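Local coordinates for protein acyl-coenzyme A oxidase (Caenorhabditis elegans, PDB 5K3H) that catalyses the FAD-dependent desaturation of acyl-CoA to (2E)-enoyl-CoA with release of hydrogen peroxide, the first step of peroxisomal beta-oxidation, at residues A309-T314 / L614-E619; L4-Q9 / F25-M30; H216-P221 / T263-R268. One frame throughout, in Å; residues are numbered along the deposited sequence.

Contact 1: residues A309-T314 / L614-E619; sequences ALNIAT and LLDSWE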
loop_
_atom_site.group_PDB
_atom_site.type_symbol
_atom_site.label_atom_id
_atom_site.label_comp_id
_atom_site.label_asym_id
_atom_site.label_seq_id
_atom_site.Cartn_x
_atom_site.Cartn_y
_atom_site.Cartn_z
ATOM N N ALA B 309 1.769 5.520 -12.535
ATOM C CA ALA B 309 2.838 5.037 -11.668
ATOM C C ALA B 309 3.969 4.402 -12.469
ATOM O O ALA B 309 5.148 4.601 -12.152
ATOM C CB ALA B 309 2.272 4.053 -10.649
ATOM N N LEU B 310 3.638 3.680 -13.544
ATOM C CA LEU B 310 4.688 3.005 -14.301
ATOM C C LEU B 310 5.493 3.983 -15.147
ATOM O O LEU B 310 6.716 3.830 -15.281
ATOM C CB LEU B 310 4.075 1.904 -15.166
ATOM C CG LEU B 310 3.513 0.735 -14.344
ATOM C CD1 LEU B 310 2.544 -0.069 -15.201
ATOM C CD2 LEU B 310 4.634 -0.126 -13.833
ATOM N N ASN B 311 4.841 5.013 -15.708
ATOM C CA ASN B 311 5.594 6.092 -16.343
ATOM C C ASN B 311 6.636 6.650 -15.371
ATOM O O ASN B 311 7.803 6.853 -15.726
ATOM C CB ASN B 311 4.644 7.196 -16.792
ATOM C CG ASN B 311 4.096 6.975 -18.208
ATOM O OD1 ASN B 311 4.701 7.397 -19.185
ATOM N ND2 ASN B 311 2.932 6.318 -18.311
ATOM N N ILE B 312 6.226 6.909 -14.135
ATOM C CA ILE B 312 7.140 7.498 -13.161
ATOM C C ILE B 312 8.282 6.542 -12.852
ATOM O O ILE B 312 9.463 6.903 -12.957
ATOM C CB ILE B 312 6.373 7.897 -11.886
ATOM C CG1 ILE B 312 5.365 9.006 -12.213
ATOM C CG2 ILE B 312 7.356 8.254 -10.755
ATOM C CD1 ILE B 312 4.205 9.085 -11.243
ATOM N N ALA B 313 7.947 5.298 -12.492
ATOM C CA ALA B 313 8.971 4.362 -12.069
ATOM C C ALA B 313 9.870 3.931 -13.223
ATOM O O ALA B 313 11.054 3.663 -13.004
ATOM C CB ALA B 313 8.319 3.151 -11.415
ATOM N N THR B 314 9.338 3.827 -14.449
ATOM C CA THR B 314 10.166 3.342 -15.549
ATOM C C THR B 314 11.058 4.452 -16.108
ATOM O O THR B 314 12.231 4.206 -16.432
ATOM C CB THR B 314 9.287 2.733 -16.652
ATOM O OG1 THR B 314 8.349 1.786 -16.080
ATOM C CG2 THR B 314 10.147 2.044 -17.716
ATOM N N LEU B 614 6.200 2.310 -24.649
ATOM C CA LEU B 614 4.866 1.808 -24.319
ATOM C C LEU B 614 4.166 2.673 -23.284
ATOM O O LEU B 614 2.937 2.809 -23.320
ATOM C CB LEU B 614 4.946 0.366 -23.794
ATOM C CG LEU B 614 5.228 -0.719 -24.832
ATOM C CD1 LEU B 614 5.669 -1.971 -24.142
ATOM C CD2 LEU B 614 3.981 -0.972 -25.718
ATOM N N LEU B 615 4.922 3.275 -22.371
ATOM C CA LEU B 615 4.326 4.154 -21.383
ATOM C C LEU B 615 4.194 5.583 -21.894
ATOM O O LEU B 615 3.210 6.249 -21.568
ATOM C CB LEU B 615 5.155 4.117 -20.102
ATOM C CG LEU B 615 5.139 2.745 -19.421
ATOM C CD1 LEU B 615 6.315 2.650 -18.463
ATOM C CD2 LEU B 615 3.800 2.487 -18.704
ATOM N N ASP B 616 5.158 6.063 -22.697
ATOM C CA ASP B 616 4.996 7.355 -23.358
ATOM C C ASP B 616 3.739 7.407 -24.217
ATOM O O ASP B 616 3.191 8.485 -24.433
ATOM C CB ASP B 616 6.174 7.688 -24.270
ATOM C CG ASP B 616 7.404 8.104 -23.524
ATOM O OD1 ASP B 616 7.301 8.607 -22.376
ATOM O OD2 ASP B 616 8.499 7.987 -24.140
ATOM N N SER B 617 3.318 6.270 -24.772
ATOM C CA SER B 617 2.168 6.261 -25.668
ATOM C C SER B 617 0.881 6.671 -24.973
ATOM O O SER B 617 -0.100 6.977 -25.656
ATOM C CB SER B 617 2.011 4.891 -26.320
ATOM O OG SER B 617 3.127 4.600 -27.160
ATOM N N TRP B 618 0.831 6.635 -23.638
ATOM C CA TRP B 618 -0.345 7.155 -22.948
ATOM C C TRP B 618 -0.391 8.681 -22.952
ATOM O O TRP B 618 -1.432 9.256 -22.608
ATOM C CB TRP B 618 -0.370 6.623 -21.527
ATOM C CG TRP B 618 -0.617 5.188 -21.510
ATOM C CD1 TRP B 618 0.240 4.212 -21.909
ATOM C CD2 TRP B 618 -1.798 4.535 -21.067
ATOM N NE1 TRP B 618 -0.339 2.979 -21.751
ATOM C CE2 TRP B 618 -1.596 3.153 -21.230
ATOM C CE3 TRP B 618 -3.007 4.979 -20.537
ATOM C CZ2 TRP B 618 -2.557 2.211 -20.878
ATOM C CZ3 TRP B 618 -3.970 4.034 -20.188
ATOM C CH2 TRP B 618 -3.730 2.667 -20.360
ATOM N N GLU B 619 0.734 9.318 -23.276
ATOM C CA GLU B 619 0.857 10.747 -23.520
ATOM C C GLU B 619 0.269 11.575 -22.376
ATOM O O GLU B 619 -0.713 12.302 -22.531
ATOM C CB GLU B 619 0.246 11.077 -24.880
ATOM C CG GLU B 619 1.057 10.428 -25.984
ATOM C CD GLU B 619 0.620 10.847 -27.336
ATOM O OE1 GLU B 619 -0.600 11.067 -27.525
ATOM O OE2 GLU B 619 1.494 10.977 -28.208
HETATM O O HOH W 1 7.440 6.957 -19.885
#
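Leu615 pushes its side chain against helix 300-319, where Leu310, Asn311 and Thr314 receive it. At the base, CB of Leu615 lies 3.4 Å from OD1 of Asn311, the two side chains sliding past each other in opposite directions. With CG anti to its carbonyl carbon (chi1 -65°), the chain goes on to a fork over the helix. One prong, CD2, comes 3.6 Å from CB of Leu310. The Leu615 and Thr314 side chains cross at about a right angle, so that CD1 stops 3.2 Å from Thr314 OG1, close also to the carbonyl oxygen of Leu310. That oxygen is gripped within its helix by Thr314 N and by Thr314 OG1, which reach it from opposite faces.

This is helix-to-helix packing in the C-terminal helical part of the acyl-CoA oxidase fold, joining a C-alpha1 helix to the last part of helix 590-616, with Leu615 also reaching Ile348 of helix 338-367. The chain then folds through a type I turn from Asp616 to Glu619. Here Leu615 O accepts from Trp618 N on one face and, on the other, from Asn311 ND2 in a bent bond (3.3 Å, 138°) well above the carbonyl plane; ND2 also bonds Ser307 O. Asn311 OD1, though 3.0 Å from Leu615 O, is not hydrogen-bonded to it but accepts from a water that also donates to Asp616 OD1, the salt-bridge partner of Arg315.

Contact 2: residues L4-Q9 / F25-M30; sequences LNKTIQ and FDTHAM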
loop_
_atom_site.group_PDB
_atom_site.type_symbol
_atom_site.label_atom_id
_atom_site.label_comp_id
_atom_site.label_asym_id
_atom_site.label_seq_id
_atom_site.Cartn_x
_atom_site.Cartn_y
_atom_site.Cartn_z
ATOM N N LEU B 4 10.474 7.433 -34.165
ATOM C CA LEU B 4 9.263 6.676 -33.857
ATOM C C LEU B 4 8.644 7.112 -32.517
ATOM O O LEU B 4 7.417 7.192 -32.386
ATOM C CB LEU B 4 9.601 5.190 -33.872
ATOM C CG LEU B 4 9.815 4.680 -35.319
ATOM C CD1 LEU B 4 10.390 3.248 -35.392
ATOM C CD2 LEU B 4 8.520 4.796 -36.160
ATOM N N ASN B 5 9.467 7.401 -31.509
ATOM C CA ASN B 5 8.955 7.887 -30.226
ATOM C C ASN B 5 8.762 9.403 -30.315
ATOM O O ASN B 5 9.716 10.150 -30.568
ATOM C CB ASN B 5 9.884 7.481 -29.072
ATOM C CG ASN B 5 9.388 7.971 -27.705
ATOM O OD1 ASN B 5 9.227 9.178 -27.486
ATOM N ND2 ASN B 5 9.138 7.033 -26.780
ATOM N N LYS B 6 7.516 9.848 -30.181
ATOM C CA LYS B 6 7.157 11.247 -30.391
ATOM C C LYS B 6 7.335 12.099 -29.148
ATOM O O LYS B 6 6.982 13.285 -29.183
ATOM C CB LYS B 6 5.704 11.363 -30.880
ATOM C CG LYS B 6 5.470 10.680 -32.204
ATOM C CD LYS B 6 6.383 11.278 -33.240
ATOM C CE LYS B 6 6.048 10.782 -34.615
ATOM N NZ LYS B 6 6.463 9.367 -34.799
ATOM N N THR B 7 7.811 11.519 -28.040
ATOM C CA THR B 7 8.006 12.281 -26.813
ATOM C C THR B 7 9.427 12.845 -26.670
ATOM O O THR B 7 9.625 13.800 -25.904
ATOM C CB THR B 7 7.623 11.391 -25.629
ATOM O OG1 THR B 7 6.277 10.947 -25.818
ATOM C CG2 THR B 7 7.715 12.127 -24.317
ATOM N N ILE B 8 10.394 12.340 -27.450
ATOM C CA ILE B 8 11.761 12.845 -27.390
ATOM C C ILE B 8 11.772 14.333 -27.722
ATOM O O ILE B 8 11.104 14.778 -28.663
ATOM C CB ILE B 8 12.650 12.067 -28.380
ATOM C CG1 ILE B 8 12.686 10.570 -28.046
ATOM C CG2 ILE B 8 14.086 12.647 -28.446
ATOM C CD1 ILE B 8 13.251 9.729 -29.184
ATOM N N GLN B 9 12.536 15.116 -26.960
ATOM C CA GLN B 9 12.804 16.505 -27.306
ATOM C C GLN B 9 14.302 16.771 -27.198
ATOM O O GLN B 9 15.005 16.086 -26.450
ATOM C CB GLN B 9 12.037 17.482 -26.399
ATOM C CG GLN B 9 10.537 17.516 -26.628
ATOM C CD GLN B 9 9.845 18.536 -25.750
ATOM O OE1 GLN B 9 10.407 19.589 -25.436
ATOM N NE2 GLN B 9 8.625 18.219 -25.324
ATOM N N PHE B 25 7.985 1.246 -32.827
ATOM C CA PHE B 25 6.654 1.648 -33.250
ATOM C C PHE B 25 6.458 3.126 -32.953
ATOM O O PHE B 25 7.138 3.717 -32.100
ATOM C CB PHE B 25 5.552 0.822 -32.555
ATOM C CG PHE B 25 5.509 0.999 -31.056
ATOM C CD1 PHE B 25 6.296 0.210 -30.225
ATOM C CD2 PHE B 25 4.686 1.958 -30.478
ATOM C CE1 PHE B 25 6.275 0.386 -28.869
ATOM C CE2 PHE B 25 4.658 2.144 -29.113
ATOM C CZ PHE B 25 5.434 1.360 -28.309
ATOM N N ASP B 26 5.468 3.693 -33.649
ATOM C CA ASP B 26 5.108 5.107 -33.561
ATOM C C ASP B 26 4.171 5.330 -32.369
ATOM O O ASP B 26 3.045 4.824 -32.353
ATOM C CB ASP B 26 4.446 5.490 -34.890
ATOM C CG ASP B 26 3.884 6.897 -34.907
ATOM O OD1 ASP B 26 4.056 7.665 -33.934
ATOM O OD2 ASP B 26 3.225 7.244 -35.919
ATOM N N THR B 27 4.599 6.136 -31.403
ATOM C CA THR B 27 3.813 6.261 -30.178
ATOM C C THR B 27 2.522 7.052 -30.388
ATOM O O THR B 27 1.564 6.844 -29.631
ATOM C CB THR B 27 4.648 6.890 -29.039
ATOM O OG1 THR B 27 5.096 8.206 -29.397
ATOM C CG2 THR B 27 5.865 6.030 -28.708
ATOM N N HIS B 28 2.450 7.921 -31.410
ATOM C CA HIS B 28 1.159 8.519 -31.765
ATOM C C HIS B 28 0.161 7.441 -32.168
ATOM O O HIS B 28 -1.036 7.557 -31.871
ATOM C CB HIS B 28 1.297 9.522 -32.925
ATOM C CG HIS B 28 1.862 10.859 -32.550
ATOM N ND1 HIS B 28 2.009 11.277 -31.244
ATOM C CD2 HIS B 28 2.316 11.872 -33.325
ATOM C CE1 HIS B 28 2.531 12.491 -31.231
ATOM N NE2 HIS B 28 2.725 12.875 -32.480
ATOM N N ALA B 29 0.632 6.416 -32.905
ATOM C CA ALA B 29 -0.229 5.329 -33.370
ATOM C C ALA B 29 -0.641 4.420 -32.225
ATOM O O ALA B 29 -1.784 3.942 -32.177
ATOM C CB ALA B 29 0.483 4.525 -34.461
ATOM N N MET B 30 0.267 4.197 -31.277
ATOM C CA MET B 30 -0.092 3.441 -30.079
ATOM C C MET B 30 -1.070 4.221 -29.218
ATOM O O MET B 30 -1.969 3.628 -28.618
ATOM C CB MET B 30 1.160 3.092 -29.262
ATOM C CG MET B 30 0.896 2.147 -28.086
ATOM S SD MET B 30 0.291 0.529 -28.627
ATOM C CE MET B 30 1.840 -0.329 -28.976
#
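Lys6 lies across the ring of His28 at about a right angle, with CG 3.4 Å from the ring centroid and 3° off its normal: a CH-pi contact over the face. Bends at chi2 and chi4 then swing the amine back to Asp26, where NZ meets OD1 at 3.1 Å in a salt bridge whose hydrogen bond is weak; NZ also bonds His3 O. Asp26 is the N-cap residue of helix 27-35, and the same OD1 weakly accepts from His28 N. Next along the chain, Thr27 holds OG1 between its backbone N and carbonyl carbon (chi1 61°) and takes Lys6 N almost straight on, at 3.0 Å and 169°. Its N-H bonds Leu4 O at 3.2 Å, while CG2 rests on Asn5, whose OD1 makes an Asx turn with Thr7 N and whose ND2 bonds Ser613 OG and Asp616 OD2. Without the imidazole, as with an alanine here, the Lys6 methylenes would probably lose the flat surface under them and Glu619 OE2 its ND1 partner. The leading loop is tied to the first turn of helix 27-35; Asn5 and Ile8 touch Arg20 of helix 14-21, and Phe25 touches both helix 590-616 and helix 557-577.

Contact 3: residues H216-P221 / T263-R268; sequences HTFMVP and TNLLMR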
loop_
_atom_site.group_PDB
_atom_site.type_symbol
_atom_site.label_atom_id
_atom_site.label_comp_id
_atom_site.label_asym_id
_atom_site.label_seq_id
_atom_site.Cartn_x
_atom_site.Cartn_y
_atom_site.Cartn_z
ATOM N N HIS B 216 -35.715 3.408 -2.112
ATOM C CA HIS B 216 -36.083 4.300 -3.202
ATOM C C HIS B 216 -35.246 5.570 -3.099
ATOM O O HIS B 216 -34.619 5.841 -2.070
ATOM C CB HIS B 216 -37.574 4.638 -3.154
ATOM C CG HIS B 216 -38.464 3.494 -3.512
ATOM N ND1 HIS B 216 -38.638 2.401 -2.694
ATOM C CD2 HIS B 216 -39.238 3.276 -4.602
ATOM C CE1 HIS B 216 -39.492 1.561 -3.258
ATOM N NE2 HIS B 216 -39.867 2.065 -4.420
ATOM N N THR B 217 -35.228 6.368 -4.165
ATOM C CA THR B 217 -34.386 7.559 -4.191
ATOM C C THR B 217 -35.212 8.844 -4.280
ATOM O O THR B 217 -36.249 8.906 -4.962
ATOM C CB THR B 217 -33.341 7.479 -5.336
ATOM O OG1 THR B 217 -33.995 7.390 -6.605
ATOM C CG2 THR B 217 -32.437 6.270 -5.154
ATOM N N PHE B 218 -34.715 9.875 -3.597
ATOM C CA PHE B 218 -35.451 11.116 -3.410
ATOM C C PHE B 218 -34.523 12.289 -3.668
ATOM O O PHE B 218 -33.366 12.293 -3.228
ATOM C CB PHE B 218 -36.040 11.248 -1.986
ATOM C CG PHE B 218 -36.926 10.096 -1.575
ATOM C CD1 PHE B 218 -38.302 10.170 -1.737
ATOM C CD2 PHE B 218 -36.379 8.910 -1.111
ATOM C CE1 PHE B 218 -39.115 9.117 -1.393
ATOM C CE2 PHE B 218 -37.199 7.851 -0.748
ATOM C CZ PHE B 218 -38.559 7.957 -0.898
ATOM N N MET B 219 -35.046 13.304 -4.349
ATOM C CA MET B 219 -34.327 14.564 -4.448
ATOM C C MET B 219 -34.503 15.296 -3.128
ATOM O O MET B 219 -35.627 15.436 -2.646
ATOM C CB MET B 219 -34.848 15.396 -5.623
ATOM C CG MET B 219 -34.173 16.749 -5.766
ATOM S SD MET B 219 -32.379 16.620 -6.028
ATOM C CE MET B 219 -32.379 16.111 -7.730
ATOM N N VAL B 220 -33.392 15.706 -2.508
ATOM C CA VAL B 220 -33.410 16.288 -1.175
ATOM C C VAL B 220 -32.609 17.585 -1.149
ATOM O O VAL B 220 -31.405 17.571 -1.422
ATOM C CB VAL B 220 -32.872 15.321 -0.105
ATOM C CG1 VAL B 220 -32.986 15.947 1.282
ATOM C CG2 VAL B 220 -33.614 14.006 -0.150
ATOM N N PRO B 221 -33.232 18.738 -0.876
ATOM C CA PRO B 221 -32.448 19.949 -0.600
ATOM C C PRO B 221 -31.800 19.861 0.762
ATOM O O PRO B 221 -32.436 19.471 1.748
ATOM C CB PRO B 221 -33.478 21.081 -0.650
ATOM C CG PRO B 221 -34.784 20.438 -0.460
ATOM C CD PRO B 221 -34.685 19.002 -0.903
ATOM N N THR B 263 -43.570 14.600 -4.814
ATOM C CA THR B 263 -42.950 14.511 -6.132
ATOM C C THR B 263 -41.427 14.615 -6.097
ATOM O O THR B 263 -40.805 14.575 -7.166
ATOM C CB THR B 263 -43.517 15.598 -7.050
ATOM O OG1 THR B 263 -43.406 16.868 -6.392
ATOM C CG2 THR B 263 -44.980 15.320 -7.388
ATOM N N ASN B 264 -40.808 14.722 -4.908
ATOM C CA ASN B 264 -39.358 14.562 -4.798
ATOM C C ASN B 264 -38.923 13.103 -4.810
ATOM O O ASN B 264 -37.722 12.851 -4.914
ATOM C CB ASN B 264 -38.800 15.232 -3.541
ATOM C CG ASN B 264 -38.653 16.734 -3.687
ATOM O OD1 ASN B 264 -39.488 17.395 -4.288
ATOM N ND2 ASN B 264 -37.577 17.278 -3.137
ATOM N N LEU B 265 -39.853 12.155 -4.669
ATOM C CA LEU B 265 -39.576 10.768 -5.010
ATOM C C LEU B 265 -39.297 10.677 -6.505
ATOM O O LEU B 265 -40.122 11.109 -7.315
ATOM C CB LEU B 265 -40.767 9.877 -4.641
ATOM C CG LEU B 265 -40.781 8.442 -5.208
ATOM C CD1 LEU B 265 -39.744 7.556 -4.519
ATOM C CD2 LEU B 265 -42.154 7.788 -5.143
ATOM N N LEU B 266 -38.123 10.151 -6.874
ATOM C CA LEU B 266 -37.758 10.015 -8.284
ATOM C C LEU B 266 -38.617 8.917 -8.910
ATOM O O LEU B 266 -38.561 7.756 -8.482
ATOM C CB LEU B 266 -36.269 9.692 -8.417
ATOM C CG LEU B 266 -35.304 10.726 -7.799
ATOM C CD1 LEU B 266 -33.861 10.469 -8.200
ATOM C CD2 LEU B 266 -35.725 12.161 -8.141
ATOM N N MET B 267 -39.420 9.276 -9.917
ATOM C CA MET B 267 -40.551 8.440 -10.316
ATOM C C MET B 267 -40.537 8.053 -11.794
ATOM O O MET B 267 -41.592 7.902 -12.415
ATOM C CB MET B 267 -41.864 9.142 -9.978
ATOM C CG MET B 267 -42.247 9.056 -8.520
ATOM S SD MET B 267 -43.864 9.770 -8.171
ATOM C CE MET B 267 -43.427 11.444 -7.731
ATOM N N ARG B 268 -39.358 7.833 -12.382
ATOM C CA ARG B 268 -39.339 7.351 -13.760
ATOM C C ARG B 268 -39.948 5.958 -13.856
ATOM O O ARG B 268 -40.718 5.669 -14.779
ATOM C CB ARG B 268 -37.910 7.348 -14.312
ATOM C CG ARG B 268 -37.780 6.772 -15.732
ATOM C CD ARG B 268 -36.463 7.182 -16.390
ATOM N NE ARG B 268 -36.479 8.622 -16.624
ATOM C CZ ARG B 268 -36.698 9.195 -17.806
ATOM N NH1 ARG B 268 -36.906 8.452 -18.885
ATOM N NH2 ARG B 268 -36.721 10.517 -17.901
HETATM O O HOH W 2 -37.200 5.621 -6.780
#
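Phe218 and Leu265 face each other as a single antiparallel bridge, a non-hydrogen-bonded pair with CA atoms 4.4 Å apart, in the middle beta domain of the acyl-CoA oxidase fold. Strand 211-221 pairs with strand 199-208 through the backbones of His216, Phe218 and Val220, and through Thr217 and Met219 it binds the loop that follows strand 258-261.

Backbone bonds flank the bridge: Leu266 N gives to Thr217 O at 3.0 Å and 169°, and Met219 N gives to Asn264 O at 2.8 Å. The same Asn264 O also takes a CA-H contact from Phe218. A water, donating to Leu266 O and weakly accepting from Thr217 N, extends the join.

Side-chain packing separates onto two faces of the strand. On one, Leu265 and Phe218 cross obliquely, CD1 of the leucine 3.6 Å from CE1 of the ring, which also meets the ring of Phe176 on strand 175-179. On the other, CD2 of Leu266 approaches CB of Met219, whose bent chain leads on to Phe120 and Leu124 of helix 114-127; the Leu266 and Thr217 side chains cross at about a right angle, with CD1 3.5 Å from OG1. That hydroxyl is bonded to Gln127, and the threonine lies about 4 Å, side chain to side chain, from Tyr149, which helps bind the FAD shared between the two subunits.

The side-chain amide supplies the remaining bond: Asn264 CG is anti to its carbonyl carbon (chi1 -79°), which sets ND2 2.7 Å from Met219 O, above its carbonyl plane.

From the N terminus, contact 2 closes the first and shortest loop, with helix 14-21 inside it, bringing the start of helix 27-35 back to the leading segment. Contact 3 closes next, round 41 residues with strands but no helix, inside the beta domain. Contact 1 spans 299 largely helical residues and brings helix 590-616 back to helix 300-319. The three follow in series, neither nesting nor crossing. In space, contacts 1 and 2 adjoin, centres about 12 Å apart: Asp616 OD2 probably bonds Asn5 ND2 at 2.9 Å, and Ser617 packs on Thr27 and Met30, fastening the N-terminal segment to the C-terminal helices. Contact 3 lies across the chain's centre, about 44 Å from contact 1, centre to centre.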